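Long-range contact in peptidoglycan-recognition protein SD (Drosophila melanogaster, PDB 2RKQ), which binds bacterial peptidoglycan and activates the Toll pathway of innate immunity: residues F106-K120 against K148-W161. Residues are numbered along the deposited sequence; the frame is centred on the assembly and turned at random. Where two conformers were deposited one is given.
Sequences FEERAPNKEALDAAK and KSPGEALYALIQQW
In the amidase-like PGRP fold, the loop 106-111 and the helix after it pack against helix 152-158 on one side of the central sheet, and E107 meets the first turn of that short helix. E107 OE2 accepts E152 N at 2.8 Å through its anti lone pair, while K148 NZ sits 3.1 Å from E107 OE1, on that oxygen's syn side, in a salt bridge. The same ammonium also holds E152 OE1, so one lysine sits between two carboxylates that would otherwise probably repel each other; R142 pairs with E152 as well. The bend in the E107 chain (chi2 -83°) swings its carboxylate back to the helix start. A glutamine at E107 would probably weaken the tie to K148 by removing the charge that its ammonium pairs with. Beside this network, F106 O takes weak bonds from A153 N and L154 N, and G151 CA lies so close to the loop backbone that a CB there would clash with F106 C. Further along, L157 CD1 touches A110 CB (3.6 Å) and L116 CD1, and L154 CD1 rests on P111 CG at 3.8 Å. W161 closes the far end: A119 CB meets W161 CH2 at 3.7 Å, and the extended K120 chain crosses one indole face, opposite I158 CA. A single water accepts from both K120 NZ and W161 NE1, each 2.9 Å away.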
loop_
_atom_site.group_PDB
_atom_site.type_symbol
_atom_site.label_atom_id
_atom_site.label_comp_id
_atom_site.label_asym_id
_atom_site.label_seq_id
_atom_site.Cartn_x
_atom_site.Cartn_y
_atom_site.Cartn_z
ATOM N N PHE A 106 8.640 9.085 -4.018
ATOM C CA PHE A 106 8.322 10.296 -3.272
ATOM C C PHE A 106 9.414 10.677 -2.297
ATOM O O PHE A 106 9.161 11.226 -1.226
ATOM C CB PHE A 106 6.929 10.133 -2.660
ATOM C CG PHE A 106 5.915 9.817 -3.693
ATOM C CD1 PHE A 106 5.398 8.530 -3.836
ATOM C CD2 PHE A 106 5.582 10.779 -4.631
ATOM C CE1 PHE A 106 4.509 8.251 -4.865
ATOM C CE2 PHE A 106 4.706 10.514 -5.652
ATOM C CZ PHE A 106 4.165 9.242 -5.780
ATOM N N GLU A 107 10.651 10.407 -2.720
ATOM C CA GLU A 107 11.813 10.841 -1.965
ATOM C C GLU A 107 11.875 12.360 -1.971
ATOM O O GLU A 107 12.143 12.979 -0.939
ATOM C CB GLU A 107 13.095 10.280 -2.578
ATOM C CG GLU A 107 13.422 8.871 -2.149
ATOM C CD GLU A 107 14.152 8.812 -0.802
ATOM O OE1 GLU A 107 15.296 8.307 -0.790
ATOM O OE2 GLU A 107 13.619 9.282 0.229
ATOM N N GLU A 108 11.614 12.964 -3.125
ATOM C CA GLU A 108 11.893 14.396 -3.241
ATOM C C GLU A 108 10.709 15.285 -3.463
ATOM O O GLU A 108 10.801 16.491 -3.243
ATOM C CB GLU A 108 12.951 14.626 -4.296
ATOM C CG GLU A 108 14.276 14.192 -3.732
ATOM C CD GLU A 108 15.322 14.097 -4.759
ATOM O OE1 GLU A 108 15.293 14.935 -5.679
ATOM O OE2 GLU A 108 16.176 13.187 -4.641
ATOM N N ARG A 109 9.603 14.698 -3.902
ATOM C CA ARG A 109 8.365 15.432 -3.991
ATOM C C ARG A 109 7.254 14.564 -3.429
ATOM O O ARG A 109 7.357 13.327 -3.450
ATOM C CB ARG A 109 8.078 15.828 -5.442
ATOM C CG ARG A 109 7.666 14.696 -6.347
ATOM C CD ARG A 109 7.431 15.184 -7.786
ATOM N NE ARG A 109 6.261 16.055 -7.920
ATOM C CZ ARG A 109 6.013 16.823 -8.978
ATOM N NH1 ARG A 109 6.858 16.839 -10.011
ATOM N NH2 ARG A 109 4.923 17.581 -9.006
ATOM N N ALA A 110 6.219 15.216 -2.914
ATOM C CA ALA A 110 5.037 14.536 -2.374
ATOM C C ALA A 110 4.172 13.967 -3.487
ATOM O O ALA A 110 4.197 14.467 -4.619
ATOM C CB ALA A 110 4.214 15.505 -1.535
ATOM N N PRO A 111 3.379 12.922 -3.170
ATOM C CA PRO A 111 2.336 12.492 -4.091
ATOM C C PRO A 111 1.355 13.640 -4.363
ATOM O O PRO A 111 1.295 14.615 -3.584
ATOM C CB PRO A 111 1.613 11.387 -3.310
ATOM C CG PRO A 111 2.647 10.873 -2.326
ATOM C CD PRO A 111 3.406 12.106 -1.936
ATOM N N ASN A 112 0.595 13.492 -5.442
ATOM C CA ASN A 112 -0.465 14.432 -5.809
ATOM C C ASN A 112 -1.513 14.514 -4.705
ATOM O O ASN A 112 -1.755 13.533 -3.999
ATOM C CB ASN A 112 -1.141 13.969 -7.110
ATOM C CG ASN A 112 -0.196 13.962 -8.299
ATOM O OD1 ASN A 112 0.841 14.635 -8.299
ATOM N ND2 ASN A 112 -0.560 13.224 -9.330
ATOM N N LYS A 113 -2.164 15.665 -4.579
ATOM C CA LYS A 113 -3.218 15.830 -3.581
ATOM C C LYS A 113 -4.282 14.746 -3.698
ATOM O O LYS A 113 -4.737 14.224 -2.676
ATOM C CB LYS A 113 -3.877 17.217 -3.671
ATOM C CG LYS A 113 -5.140 17.351 -2.819
ATOM C CD LYS A 113 -5.809 18.690 -3.001
ATOM C CE LYS A 113 -6.962 18.855 -2.044
ATOM N NZ LYS A 113 -8.152 18.037 -2.404
ATOM N N GLU A 114 -4.686 14.406 -4.923
ATOM C CA GLU A 114 -5.729 13.392 -5.111
ATOM C C GLU A 114 -5.302 12.054 -4.529
ATOM O O GLU A 114 -6.121 11.327 -3.986
ATOM C CB GLU A 114 -6.075 13.214 -6.578
ATOM C CG GLU A 114 -6.840 14.376 -7.154
ATOM C CD GLU A 114 -5.927 15.518 -7.484
ATOM O OE1 GLU A 114 -4.700 15.269 -7.650
ATOM O OE2 GLU A 114 -6.433 16.665 -7.579
ATOM N N ALA A 115 -4.022 11.728 -4.647
ATOM C CA ALA A 115 -3.509 10.481 -4.085
ATOM C C ALA A 115 -3.498 10.530 -2.573
ATOM O O ALA A 115 -3.893 9.574 -1.913
ATOM C CB ALA A 115 -2.126 10.193 -4.609
ATOM N N LEU A 116 -3.061 11.651 -2.021
ATOM C CA LEU A 116 -3.069 11.802 -0.564
ATOM C C LEU A 116 -4.476 11.757 -0.014
ATOM O O LEU A 116 -4.704 11.110 1.003
ATOM C CB LEU A 116 -2.376 13.102 -0.137
ATOM C CG LEU A 116 -0.903 13.198 -0.521
ATOM C CD1 LEU A 116 -0.445 14.629 -0.371
ATOM C CD2 LEU A 116 -0.100 12.322 0.389
ATOM N N ASP A 117 -5.413 12.443 -0.674
ATOM C CA ASP A 117 -6.819 12.387 -0.244
ATOM C C ASP A 117 -7.317 10.953 -0.263
ATOM O O ASP A 117 -7.967 10.503 0.668
ATOM C CB ASP A 117 -7.716 13.199 -1.161
ATOM C CG ASP A 117 -7.537 14.690 -0.999
ATOM O OD1 ASP A 117 -6.903 15.157 -0.012
ATOM O OD2 ASP A 117 -8.066 15.395 -1.877
ATOM N N ALA A 118 -7.009 10.245 -1.348
ATOM C CA ALA A 118 -7.434 8.863 -1.524
ATOM C C ALA A 118 -6.910 7.979 -0.379
ATOM O O ALA A 118 -7.657 7.145 0.162
ATOM C CB ALA A 118 -6.957 8.345 -2.876
ATOM N N ALA A 119 -5.647 8.175 0.009
ATOM C CA ALA A 119 -5.072 7.411 1.125
ATOM C C ALA A 119 -5.807 7.683 2.435
ATOM O O ALA A 119 -6.112 6.758 3.174
ATOM C CB ALA A 119 -3.586 7.726 1.274
ATOM N N LYS A 120 -6.095 8.948 2.730
ATOM C CA LYS A 120 -6.800 9.265 3.985
ATOM C C LYS A 120 -8.213 8.688 3.975
ATOM O O LYS A 120 -8.694 8.162 4.986
ATOM C CB LYS A 120 -6.838 10.772 4.218
ATOM C CG LYS A 120 -5.454 11.346 4.370
ATOM C CD LYS A 120 -5.438 12.865 4.243
ATOM C CE LYS A 120 -4.008 13.356 4.291
ATOM N NZ LYS A 120 -3.940 14.841 4.130
ATOM N N LYS A 148 14.262 3.308 2.271
ATOM C CA LYS A 148 13.910 4.723 2.270
ATOM C C LYS A 148 12.411 4.909 2.080
ATOM O O LYS A 148 11.880 5.981 2.352
ATOM C CB LYS A 148 14.639 5.478 1.156
ATOM C CG LYS A 148 16.164 5.533 1.333
ATOM C CD LYS A 148 16.568 6.162 2.676
ATOM C CE LYS A 148 17.024 7.617 2.551
ATOM N NZ LYS A 148 15.934 8.573 2.193
ATOM N N SER A 149 11.744 3.872 1.582
ATOM C CA SER A 149 10.303 3.939 1.347
ATOM C C SER A 149 9.609 4.420 2.626
ATOM O O SER A 149 9.984 3.986 3.715
ATOM C CB SER A 149 9.824 2.555 0.956
ATOM O OG SER A 149 8.424 2.537 0.781
ATOM N N PRO A 150 8.591 5.301 2.523
ATOM C CA PRO A 150 7.873 5.775 1.339
ATOM C C PRO A 150 8.472 7.023 0.696
ATOM O O PRO A 150 7.792 7.703 -0.080
ATOM C CB PRO A 150 6.476 6.069 1.901
ATOM C CG PRO A 150 6.781 6.626 3.298
ATOM C CD PRO A 150 8.004 5.847 3.772
ATOM N N GLY A 151 9.747 7.269 0.985
ATOM C CA GLY A 151 10.436 8.442 0.459
ATOM C C GLY A 151 10.327 9.575 1.450
ATOM O O GLY A 151 9.317 9.742 2.144
ATOM N N GLU A 152 11.368 10.393 1.520
ATOM C CA GLU A 152 11.392 11.442 2.534
ATOM C C GLU A 152 10.160 12.341 2.519
ATOM O O GLU A 152 9.609 12.662 3.578
ATOM C CB GLU A 152 12.641 12.319 2.394
ATOM C CG GLU A 152 13.962 11.615 2.630
ATOM C CD GLU A 152 14.151 11.109 4.054
ATOM O OE1 GLU A 152 14.850 10.087 4.211
ATOM O OE2 GLU A 152 13.626 11.724 5.017
ATOM N N ALA A 153 9.731 12.765 1.326
ATOM C CA ALA A 153 8.655 13.748 1.240
ATOM C C ALA A 153 7.338 13.150 1.693
ATOM O O ALA A 153 6.561 13.783 2.413
ATOM C CB ALA A 153 8.527 14.297 -0.185
ATOM N N LEU A 154 7.091 11.912 1.272
ATOM C CA LEU A 154 5.858 11.263 1.676
ATOM C C LEU A 154 5.903 10.865 3.155
ATOM O O LEU A 154 4.914 11.013 3.881
ATOM C CB LEU A 154 5.579 10.074 0.757
ATOM C CG LEU A 154 4.386 9.193 1.130
ATOM C CD1 LEU A 154 3.090 9.996 1.343
ATOM C CD2 LEU A 154 4.190 8.184 0.025
ATOM N N TYR A 155 7.051 10.385 3.609
ATOM C CA TYR A 155 7.197 10.056 5.027
ATOM C C TYR A 155 6.921 11.260 5.918
ATOM O O TYR A 155 6.201 11.142 6.904
ATOM C CB TYR A 155 8.580 9.490 5.321
ATOM C CG TYR A 155 8.734 8.999 6.737
ATOM C CD1 TYR A 155 9.611 9.637 7.615
ATOM C CD2 TYR A 155 7.976 7.925 7.213
ATOM C CE1 TYR A 155 9.761 9.192 8.922
ATOM C CE2 TYR A 155 8.123 7.471 8.519
ATOM C CZ TYR A 155 9.013 8.118 9.360
ATOM O OH TYR A 155 9.160 7.673 10.657
ATOM N N ALA A 156 7.422 12.426 5.523
ATOM C CA ALA A 156 7.200 13.649 6.316
ATOM C C ALA A 156 5.719 13.976 6.453
ATOM O O ALA A 156 5.263 14.478 7.495
ATOM C CB ALA A 156 7.915 14.804 5.689
ATOM N N LEU A 157 4.967 13.696 5.393
ATOM C CA LEU A 157 3.535 13.940 5.399
ATOM C C LEU A 157 2.813 12.953 6.315
ATOM O O LEU A 157 1.999 13.362 7.160
ATOM C CB LEU A 157 2.964 13.878 3.975
ATOM C CG LEU A 157 3.393 14.978 3.006
ATOM C CD1 LEU A 157 2.796 14.676 1.627
ATOM C CD2 LEU A 157 2.946 16.360 3.518
ATOM N N ILE A 158 3.113 11.661 6.160
ATOM C CA ILE A 158 2.379 10.660 6.939
ATOM C C ILE A 158 2.669 10.803 8.434
ATOM O O ILE A 158 1.816 10.503 9.260
ATOM C CB ILE A 158 2.580 9.197 6.437
ATOM C CG1 ILE A 158 3.992 8.696 6.688
ATOM C CG2 ILE A 158 2.227 9.087 4.973
ATOM C CD1 ILE A 158 4.085 7.650 7.750
ATOM N N GLN A 159 3.859 11.292 8.789
ATOM C CA GLN A 159 4.141 11.516 10.213
ATOM C C GLN A 159 3.171 12.507 10.828
ATOM O O GLN A 159 3.044 12.581 12.054
ATOM C CB GLN A 159 5.550 12.058 10.410
ATOM C CG GLN A 159 6.653 11.058 10.158
ATOM C CD GLN A 159 7.996 11.637 10.488
ATOM O OE1 GLN A 159 8.647 11.222 11.455
ATOM N NE2 GLN A 159 8.411 12.619 9.719
ATOM N N GLN A 160 2.533 13.316 9.990
ATOM C CA GLN A 160 1.582 14.302 10.485
ATOM C C GLN A 160 0.153 13.786 10.578
ATOM O O GLN A 160 -0.722 14.473 11.129
ATOM C CB GLN A 160 1.558 15.563 9.609
ATOM C CG GLN A 160 2.918 16.171 9.359
ATOM C CD GLN A 160 2.913 17.282 8.299
ATOM O OE1 GLN A 160 3.798 18.142 8.294
ATOM N NE2 GLN A 160 1.933 17.262 7.396
ATOM N N TRP A 161 -0.095 12.612 10.007
ATOM C CA TRP A 161 -1.432 12.049 9.976
ATOM C C TRP A 161 -1.839 11.467 11.320
ATOM O O TRP A 161 -0.987 11.073 12.126
ATOM C CB TRP A 161 -1.507 10.931 8.934
ATOM C CG TRP A 161 -1.362 11.385 7.519
ATOM C CD1 TRP A 161 -1.048 12.639 7.069
ATOM C CD2 TRP A 161 -1.468 10.552 6.366
ATOM N NE1 TRP A 161 -0.983 12.640 5.687
ATOM C CE2 TRP A 161 -1.226 11.369 5.235
ATOM C CE3 TRP A 161 -1.749 9.190 6.176
ATOM C CZ2 TRP A 161 -1.259 10.865 3.930
ATOM C CZ3 TRP A 161 -1.781 8.687 4.875
ATOM C CH2 TRP A 161 -1.530 9.528 3.773
HETATM O O HOH W 1 -1.091 15.081 4.049
#